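Oligopeptide-binding protein oppA (Lactococcus lactis, PDB 3DRF) binds oligopeptides in a voluminous closing cavity and serves the OppABCDF ABC transporter as the receptor for their uptake. Local coordinates at residues F79-G84 with G188-T193; A414-D419 with N451-H456; D455-P460 with N464-T469. One frame throughout, in Å; residues are numbered along the deposited sequence. Where two conformers were deposited one is given.

Overall arrangement
Contact 1 stands apart from the other two: its centre lies 31 Å from that of contact 2 and 32 Å from that of contact 3, on the opposite side of the chain's centre, and its nearest atoms stay about 18 Å and 16 Å away. Contacts 2 and 3 are neighbours, with centres 10 Å apart. Both use helix 450-458, and residues 414 and 468-469 join them through two probable hydrogen bonds, Ala414 O to Thr469 OG1 at 2.7 Å and Ala414 N to Ile468 O at 2.8 Å. The bound peptide is reached by contact 2, where Arg416, Trp453 and Val454 touch it, while contact 3 packs the same helix against strand 468-474.

Contact 1 (F79-G84 with G188-T193); sequences FKFIKG and GYFLET
Phe81 and Glu192 both turn CG anti to their own carbonyl carbon (chi1 -63° for Phe81), which sends the benzyl ring and the carboxylate toward each other from opposite directions. Phe190 instead holds CG between its backbone N and carbonyl carbon, and this swings its ring end in to the same meeting point. Two partners meet the far end of the Phe81 ring, Phe190 obliquely and Glu192 at the edge. CE2 of Phe81 lies 3.5 Å from Phe190 CZ, with ring centroids 5.6 Å apart and planes at 33°, an oblique aromatic pair that is neither stacked nor perpendicular. Phe81 CE1 is 3.5 Å from Glu192 OE1, which sits near the ring plane, and the carboxylate is turned 70° against the ring. The chain of Glu192 is extended beyond CG, and this brings CD to 3.9 Å from Phe81 CZ. Its oxygens are hydrogen-bonded elsewhere, OE1 to Ser185 OG and OE2 to Gly186 N, so the carboxylate is held in position by the preceding loop. Phe190 packs on Tyr119 and Tyr123 of helix 116-127, and both phenylalanines touch Val89 of strand 87-92. An alanine in place of Phe81 is likely to open a gap beside Phe190 CZ and leave the Glu192 carboxylate without its aromatic neighbour. The contact is thus mixed, about half ring against ring and half ring edge against carboxylate: strand 81-82 meets the loop 188-193 through one ring, whose positively polarised C-H edge, facing a buried acidic oxygen, would give a modest electrostatic attraction.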
# COMPACT_ATOMS: atom_id res chain seq x y z
N PHE A 79 -13.68 -10.25 -3.10
CA PHE A 79 -13.54 -8.75 -3.02
C PHE A 79 -14.60 -8.02 -3.88
O PHE A 79 -14.52 -6.83 -4.09
CB PHE A 79 -12.08 -8.26 -3.35
CG PHE A 79 -11.02 -8.98 -2.56
CD1 PHE A 79 -11.00 -8.87 -1.19
CD2 PHE A 79 -10.13 -9.80 -3.16
CE1 PHE A 79 -10.04 -9.57 -0.42
CE2 PHE A 79 -9.17 -10.46 -2.40
CZ PHE A 79 -9.16 -10.35 -1.04
N LYS A 80 -15.55 -8.73 -4.37
CA LYS A 80 -16.63 -8.16 -5.14
C LYS A 80 -17.62 -7.45 -4.21
O LYS A 80 -17.98 -8.00 -3.19
CB LYS A 80 -17.36 -9.30 -5.91
CG LYS A 80 -18.41 -8.82 -6.85
CD LYS A 80 -19.49 -9.86 -7.28
CE LYS A 80 -19.00 -11.16 -7.86
NZ LYS A 80 -20.08 -12.06 -8.38
N PHE A 81 -18.03 -6.25 -4.51
CA PHE A 81 -19.00 -5.52 -3.65
C PHE A 81 -20.30 -6.28 -3.50
O PHE A 81 -20.81 -6.83 -4.44
CB PHE A 81 -19.36 -4.13 -4.24
CG PHE A 81 -18.18 -3.17 -4.35
CD1 PHE A 81 -17.54 -2.71 -3.22
CD2 PHE A 81 -17.75 -2.73 -5.58
CE1 PHE A 81 -16.49 -1.82 -3.30
CE2 PHE A 81 -16.68 -1.84 -5.69
CZ PHE A 81 -16.07 -1.38 -4.57
N ILE A 82 -20.80 -6.27 -2.27
CA ILE A 82 -22.12 -6.76 -1.95
C ILE A 82 -22.88 -5.63 -1.24
O ILE A 82 -22.36 -4.64 -0.88
CB ILE A 82 -22.06 -8.05 -1.12
CG1 ILE A 82 -21.38 -7.83 0.24
CG2 ILE A 82 -21.37 -9.21 -1.99
CD1 ILE A 82 -21.51 -9.06 1.19
N LYS A 83 -24.17 -5.85 -1.10
CA LYS A 83 -25.04 -4.94 -0.34
C LYS A 83 -24.92 -5.21 1.16
O LYS A 83 -24.58 -6.28 1.53
CB LYS A 83 -26.48 -5.16 -0.80
CG LYS A 83 -26.81 -4.72 -2.25
CD LYS A 83 -28.37 -4.60 -2.44
CE LYS A 83 -28.80 -4.00 -3.82
NZ LYS A 83 -30.19 -3.36 -3.74
N GLY A 84 -25.21 -4.20 1.97
CA GLY A 84 -25.38 -4.43 3.39
C GLY A 84 -24.37 -3.79 4.31
O GLY A 84 -24.54 -3.81 5.47
N GLY A 188 -9.90 1.70 -7.26
CA GLY A 188 -9.22 3.01 -7.32
C GLY A 188 -9.92 4.06 -8.19
O GLY A 188 -9.59 5.19 -8.12
N TYR A 189 -10.89 3.66 -8.99
CA TYR A 189 -11.65 4.59 -9.90
C TYR A 189 -12.78 5.35 -9.19
O TYR A 189 -13.15 6.39 -9.61
CB TYR A 189 -12.14 3.83 -11.15
CG TYR A 189 -10.97 3.45 -12.06
CD1 TYR A 189 -10.41 4.39 -12.88
CD2 TYR A 189 -10.41 2.17 -12.05
CE1 TYR A 189 -9.33 4.09 -13.72
CE2 TYR A 189 -9.31 1.84 -12.87
CZ TYR A 189 -8.78 2.82 -13.70
OH TYR A 189 -7.71 2.58 -14.53
N PHE A 190 -13.28 4.80 -8.09
CA PHE A 190 -14.12 5.56 -7.14
C PHE A 190 -13.65 5.15 -5.76
O PHE A 190 -13.19 4.08 -5.53
CB PHE A 190 -15.63 5.41 -7.36
CG PHE A 190 -16.16 3.99 -7.20
CD1 PHE A 190 -16.59 3.52 -5.95
CD2 PHE A 190 -16.25 3.13 -8.31
CE1 PHE A 190 -17.10 2.21 -5.82
CE2 PHE A 190 -16.74 1.85 -8.17
CZ PHE A 190 -17.18 1.39 -6.97
N LEU A 191 -13.75 6.10 -4.85
CA LEU A 191 -13.24 5.93 -3.48
C LEU A 191 -14.31 5.31 -2.58
O LEU A 191 -15.47 5.27 -2.92
CB LEU A 191 -12.73 7.31 -2.91
CG LEU A 191 -11.62 7.98 -3.78
CD1 LEU A 191 -11.25 9.39 -3.26
CD2 LEU A 191 -10.34 7.04 -3.88
N GLU A 192 -13.88 4.89 -1.40
CA GLU A 192 -14.72 4.01 -0.57
C GLU A 192 -14.78 4.42 0.87
O GLU A 192 -15.18 3.65 1.68
CB GLU A 192 -14.22 2.53 -0.67
CG GLU A 192 -14.08 2.01 -2.13
CD GLU A 192 -13.65 0.56 -2.21
OE1 GLU A 192 -14.00 -0.25 -1.35
OE2 GLU A 192 -12.98 0.26 -3.16
N THR A 193 -14.37 5.65 1.17
CA THR A 193 -14.40 6.17 2.55
C THR A 193 -15.11 7.52 2.60
O THR A 193 -15.26 8.15 1.62
CB THR A 193 -12.94 6.33 3.11
OG1 THR A 193 -12.22 7.27 2.30
CG2 THR A 193 -12.18 4.98 3.08

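Contact 2 (A414-D419 with N451-H456); sequences AARVGD and NSWVDH
The indole of Trp453 offers one face to Arg416, whose CD stands 3.4 Å above the ring plane and over its centre. That methylene makes a CH-pi contact over the face, 3.5 Å from the centroid of the five-membered ring. Farther along, Arg416 CZ lies 4.3 Å from the centroid of the six-membered ring, 10° off the normal, which meets the geometry of a cation-pi pair. The guanidinium does not lie flat on the indole: the planes are 61° apart, and Trp453 CE3 is at the edge of the guanidinium, in its plane. NH1 consequently dips closest, 3.3 Å from Trp453 CZ3. The bend at chi3 (-63°) lays CD over the five-membered ring and the guanidinium end over the six-membered one. The indole comes from helix 450-458, Arg416 from the loop that follows strand 407-414. At the indole nitrogen the polar partner is Thr469 OG1, which is hydrogen-bonded to NE1; Ala414 O, also bonded to that hydroxyl, stays 4.2 Å from Trp453 NE1. The charged end of Arg416 has a further task, for its NH1 makes a weak hydrogen bond to the backbone of the bound peptide, and Trp453 packs on an apolar side chain of that peptide. The layering of arginine on indole thus forms a piece of the wall of the peptide-binding cavity, in a receptor of the solute-binding protein family 5 captured in its closed, Venus fly-trap state.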
# COMPACT_ATOMS: atom_id res chain seq x y z
N ALA A 414 19.50 2.87 -0.47
CA ALA A 414 18.69 3.28 0.70
C ALA A 414 17.91 2.06 1.29
O ALA A 414 16.72 1.95 1.18
CB ALA A 414 17.70 4.42 0.31
N ALA A 415 18.64 1.12 1.86
CA ALA A 415 18.06 -0.03 2.52
C ALA A 415 17.39 0.43 3.82
O ALA A 415 17.80 1.36 4.47
CB ALA A 415 19.14 -1.09 2.78
N ARG A 416 16.32 -0.28 4.13
CA ARG A 416 15.46 0.05 5.28
C ARG A 416 15.73 -0.82 6.52
O ARG A 416 16.17 -1.92 6.43
CB ARG A 416 13.99 -0.12 4.87
CG ARG A 416 13.60 0.69 3.60
CD ARG A 416 12.09 0.76 3.43
NE ARG A 416 11.53 -0.54 3.23
CZ ARG A 416 10.25 -0.76 3.04
NH1 ARG A 416 9.42 0.23 3.06
NH2 ARG A 416 9.82 -1.97 2.93
N VAL A 417 15.43 -0.24 7.67
CA VAL A 417 15.43 -0.95 8.93
C VAL A 417 14.43 -2.10 8.76
O VAL A 417 13.44 -1.95 8.13
CB VAL A 417 14.97 0.03 10.07
CG1 VAL A 417 14.60 -0.72 11.41
CG2 VAL A 417 16.11 1.03 10.34
N GLY A 418 14.75 -3.24 9.36
CA GLY A 418 13.82 -4.35 9.47
C GLY A 418 14.06 -5.11 10.76
O GLY A 418 14.29 -4.57 11.80
N ASP A 419 13.99 -6.43 10.65
CA ASP A 419 14.21 -7.35 11.77
C ASP A 419 15.70 -7.53 12.02
O ASP A 419 16.52 -6.85 11.48
CB ASP A 419 13.49 -8.71 11.52
CG ASP A 419 14.08 -9.53 10.36
OD1 ASP A 419 15.14 -9.25 9.88
OD2 ASP A 419 13.41 -10.48 9.94
N ASN A 451 9.53 5.71 8.87
CA ASN A 451 8.80 6.97 8.66
C ASN A 451 9.65 7.97 7.86
O ASN A 451 9.14 8.61 7.00
CB ASN A 451 8.31 7.58 10.01
CG ASN A 451 7.25 6.73 10.72
OD1 ASN A 451 6.51 6.00 10.13
ND2 ASN A 451 7.21 6.87 12.03
N SER A 452 10.94 8.04 8.15
CA SER A 452 11.88 8.87 7.39
C SER A 452 11.92 8.46 5.91
O SER A 452 11.89 9.30 5.01
CB SER A 452 13.28 8.77 7.99
OG SER A 452 13.35 9.41 9.25
N TRP A 453 11.96 7.16 5.69
CA TRP A 453 12.00 6.62 4.31
C TRP A 453 10.73 7.01 3.53
O TRP A 453 10.80 7.42 2.43
CB TRP A 453 12.15 5.11 4.37
CG TRP A 453 12.16 4.43 2.98
CD1 TRP A 453 13.21 4.23 2.17
CD2 TRP A 453 11.03 3.89 2.32
NE1 TRP A 453 12.82 3.58 1.05
CE2 TRP A 453 11.48 3.35 1.10
CE3 TRP A 453 9.69 3.78 2.66
CZ2 TRP A 453 10.61 2.74 0.19
CZ3 TRP A 453 8.84 3.16 1.77
CH2 TRP A 453 9.31 2.63 0.54
N VAL A 454 9.58 6.89 4.16
CA VAL A 454 8.32 7.26 3.52
C VAL A 454 8.36 8.75 3.13
O VAL A 454 8.01 9.10 2.02
CB VAL A 454 7.06 6.96 4.40
CG1 VAL A 454 5.77 7.46 3.66
CG2 VAL A 454 6.92 5.46 4.66
N ASP A 455 8.83 9.61 4.03
CA ASP A 455 8.97 11.06 3.73
C ASP A 455 9.90 11.25 2.52
O ASP A 455 9.62 12.00 1.65
CB ASP A 455 9.51 11.85 4.95
CG ASP A 455 8.50 11.96 6.07
OD1 ASP A 455 7.31 11.78 5.86
OD2 ASP A 455 9.01 12.18 7.13
N HIS A 456 11.03 10.58 2.56
CA HIS A 456 12.01 10.66 1.45
C HIS A 456 11.40 10.27 0.09
O HIS A 456 11.73 10.87 -0.86
CB HIS A 456 13.26 9.82 1.77
CG HIS A 456 14.55 10.38 1.24
ND1 HIS A 456 15.05 11.59 1.66
CD2 HIS A 456 15.43 9.89 0.36
CE1 HIS A 456 16.19 11.81 1.03
NE2 HIS A 456 16.43 10.81 0.23

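Contact 3 (D455-P460 with N464-T469); sequences DHMTTP and NDWDIT
A helix-to-strand connection is fastened here by a His-carboxylate hydrogen bond, a Met-aromatic contact and one bridging water, all between the end of helix 450-458 and the approach to strand 468-474. His456 NE2 donates to Asp465 OD1 at 2.8 Å with an N-H...O angle of 157°. The acceptor lies in the imidazole plane and uses its syn lone pair, and ring and carboxylate are nearly coplanar, which suits a well-directed bond. Asp465 OD2 is hydrogen-bonded to Tyr443 OH, so both carboxylate oxygens are engaged and the group's rotation is restrained; the negative charge would tend to stabilise a protonated His456. Beside this bond, the imidazole and the Trp466 pyrrole ring meet obliquely, with His456 CD2 3.8 Å from Trp466 CD1. At the edge of the indole, water 1 lies in the ring plane, accepting from Trp466 NE1 at 2.9 Å and donating to His456 O at 2.8 Å. Met457 bends at chi2 (-60°) and chi3, which carries its methyl over one indole face; CE stands 3.8 Å from the pyrrole centroid, 23° off the normal, in a CH-pi contact. Its sulfur approaches the six-membered ring obliquely and also meets Thr469 CG2 tip to tip at 4.0 Å. As the helix ends, Asp455 O accepts from Thr459 N and Thr459 OG1, which reach it from opposite faces of its plane. Around this packing, Met457 also touches Phe493, Trp466 rests on Ala414 of strand 407-414, and strand 468-474 runs between that parallel neighbour and the antiparallel strand 292-307.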
# COMPACT_ATOMS: atom_id res chain seq x y z
N ASP A 455 8.83 9.61 4.03
CA ASP A 455 8.97 11.06 3.73
C ASP A 455 9.90 11.25 2.52
O ASP A 455 9.62 12.00 1.65
CB ASP A 455 9.51 11.85 4.95
CG ASP A 455 8.50 11.96 6.07
OD1 ASP A 455 7.31 11.78 5.86
OD2 ASP A 455 9.01 12.18 7.13
N HIS A 456 11.03 10.58 2.56
CA HIS A 456 12.01 10.66 1.45
C HIS A 456 11.40 10.27 0.09
O HIS A 456 11.73 10.87 -0.86
CB HIS A 456 13.26 9.82 1.77
CG HIS A 456 14.55 10.38 1.24
ND1 HIS A 456 15.05 11.59 1.66
CD2 HIS A 456 15.43 9.89 0.36
CE1 HIS A 456 16.19 11.81 1.03
NE2 HIS A 456 16.43 10.81 0.23
N MET A 457 10.57 9.25 0.10
CA MET A 457 9.99 8.71 -1.15
C MET A 457 8.89 9.59 -1.68
O MET A 457 8.72 9.68 -2.84
CB MET A 457 9.42 7.30 -0.93
CG MET A 457 10.52 6.22 -0.64
SD MET A 457 11.72 6.07 -2.00
CE MET A 457 13.21 6.82 -1.25
N THR A 458 8.10 10.18 -0.78
CA THR A 458 6.84 10.85 -1.19
C THR A 458 6.93 12.35 -1.37
O THR A 458 6.21 12.90 -2.13
CB THR A 458 5.70 10.60 -0.19
OG1 THR A 458 6.08 11.07 1.09
CG2 THR A 458 5.27 9.11 -0.13
N THR A 459 7.82 13.00 -0.68
CA THR A 459 7.84 14.47 -0.69
C THR A 459 8.34 15.04 -2.04
O THR A 459 9.42 14.80 -2.42
CB THR A 459 8.74 15.01 0.44
OG1 THR A 459 8.26 14.53 1.69
CG2 THR A 459 8.70 16.55 0.47
N PRO A 460 7.51 15.79 -2.75
CA PRO A 460 7.94 16.31 -4.05
C PRO A 460 9.13 17.31 -3.88
O PRO A 460 9.22 17.99 -2.88
CB PRO A 460 6.69 17.04 -4.61
CG PRO A 460 5.59 16.64 -3.78
CD PRO A 460 6.10 16.16 -2.45
N ASN A 464 17.42 13.24 -4.95
CA ASN A 464 18.34 12.88 -5.96
C ASN A 464 19.53 12.12 -5.39
O ASN A 464 20.43 11.89 -6.08
CB ASN A 464 18.85 14.17 -6.64
CG ASN A 464 19.22 13.97 -8.05
OD1 ASN A 464 18.58 13.22 -8.76
ND2 ASN A 464 20.28 14.63 -8.48
N ASP A 465 19.47 11.72 -4.14
CA ASP A 465 20.62 11.19 -3.36
C ASP A 465 20.54 9.72 -2.96
O ASP A 465 21.15 9.27 -2.05
CB ASP A 465 20.82 12.07 -2.12
CG ASP A 465 19.65 11.98 -1.11
OD1 ASP A 465 18.64 11.30 -1.39
OD2 ASP A 465 19.76 12.59 -0.04
N TRP A 466 19.68 9.01 -3.68
CA TRP A 466 19.62 7.56 -3.62
C TRP A 466 19.48 7.02 -5.05
O TRP A 466 19.00 7.67 -5.93
CB TRP A 466 18.47 7.07 -2.71
CG TRP A 466 17.09 7.43 -3.27
CD1 TRP A 466 16.44 8.60 -3.12
CD2 TRP A 466 16.22 6.56 -4.03
NE1 TRP A 466 15.19 8.54 -3.75
CE2 TRP A 466 15.06 7.30 -4.32
CE3 TRP A 466 16.34 5.26 -4.51
CZ2 TRP A 466 14.02 6.78 -5.08
CZ3 TRP A 466 15.31 4.76 -5.27
CH2 TRP A 466 14.15 5.50 -5.53
N ASP A 467 19.96 5.79 -5.22
CA ASP A 467 19.86 5.08 -6.48
C ASP A 467 18.98 3.82 -6.46
O ASP A 467 18.26 3.60 -7.40
CB ASP A 467 21.29 4.68 -6.96
CG ASP A 467 22.18 5.90 -7.15
OD1 ASP A 467 21.80 6.69 -7.99
OD2 ASP A 467 23.19 6.00 -6.46
N ILE A 468 19.12 3.03 -5.40
CA ILE A 468 18.37 1.76 -5.25
C ILE A 468 17.70 1.85 -3.89
O ILE A 468 18.27 2.30 -2.95
CB ILE A 468 19.35 0.55 -5.21
CG1 ILE A 468 20.23 0.48 -6.49
CG2 ILE A 468 18.58 -0.81 -5.03
CD1 ILE A 468 21.44 -0.52 -6.31
N THR A 469 16.45 1.39 -3.81
CA THR A 469 15.77 1.21 -2.53
C THR A 469 14.84 -0.01 -2.67
O THR A 469 14.64 -0.50 -3.71
CB THR A 469 15.05 2.51 -2.04
OG1 THR A 469 14.74 2.34 -0.64
CG2 THR A 469 13.74 2.72 -2.78
O HOH W 1 12.98 10.40 -3.35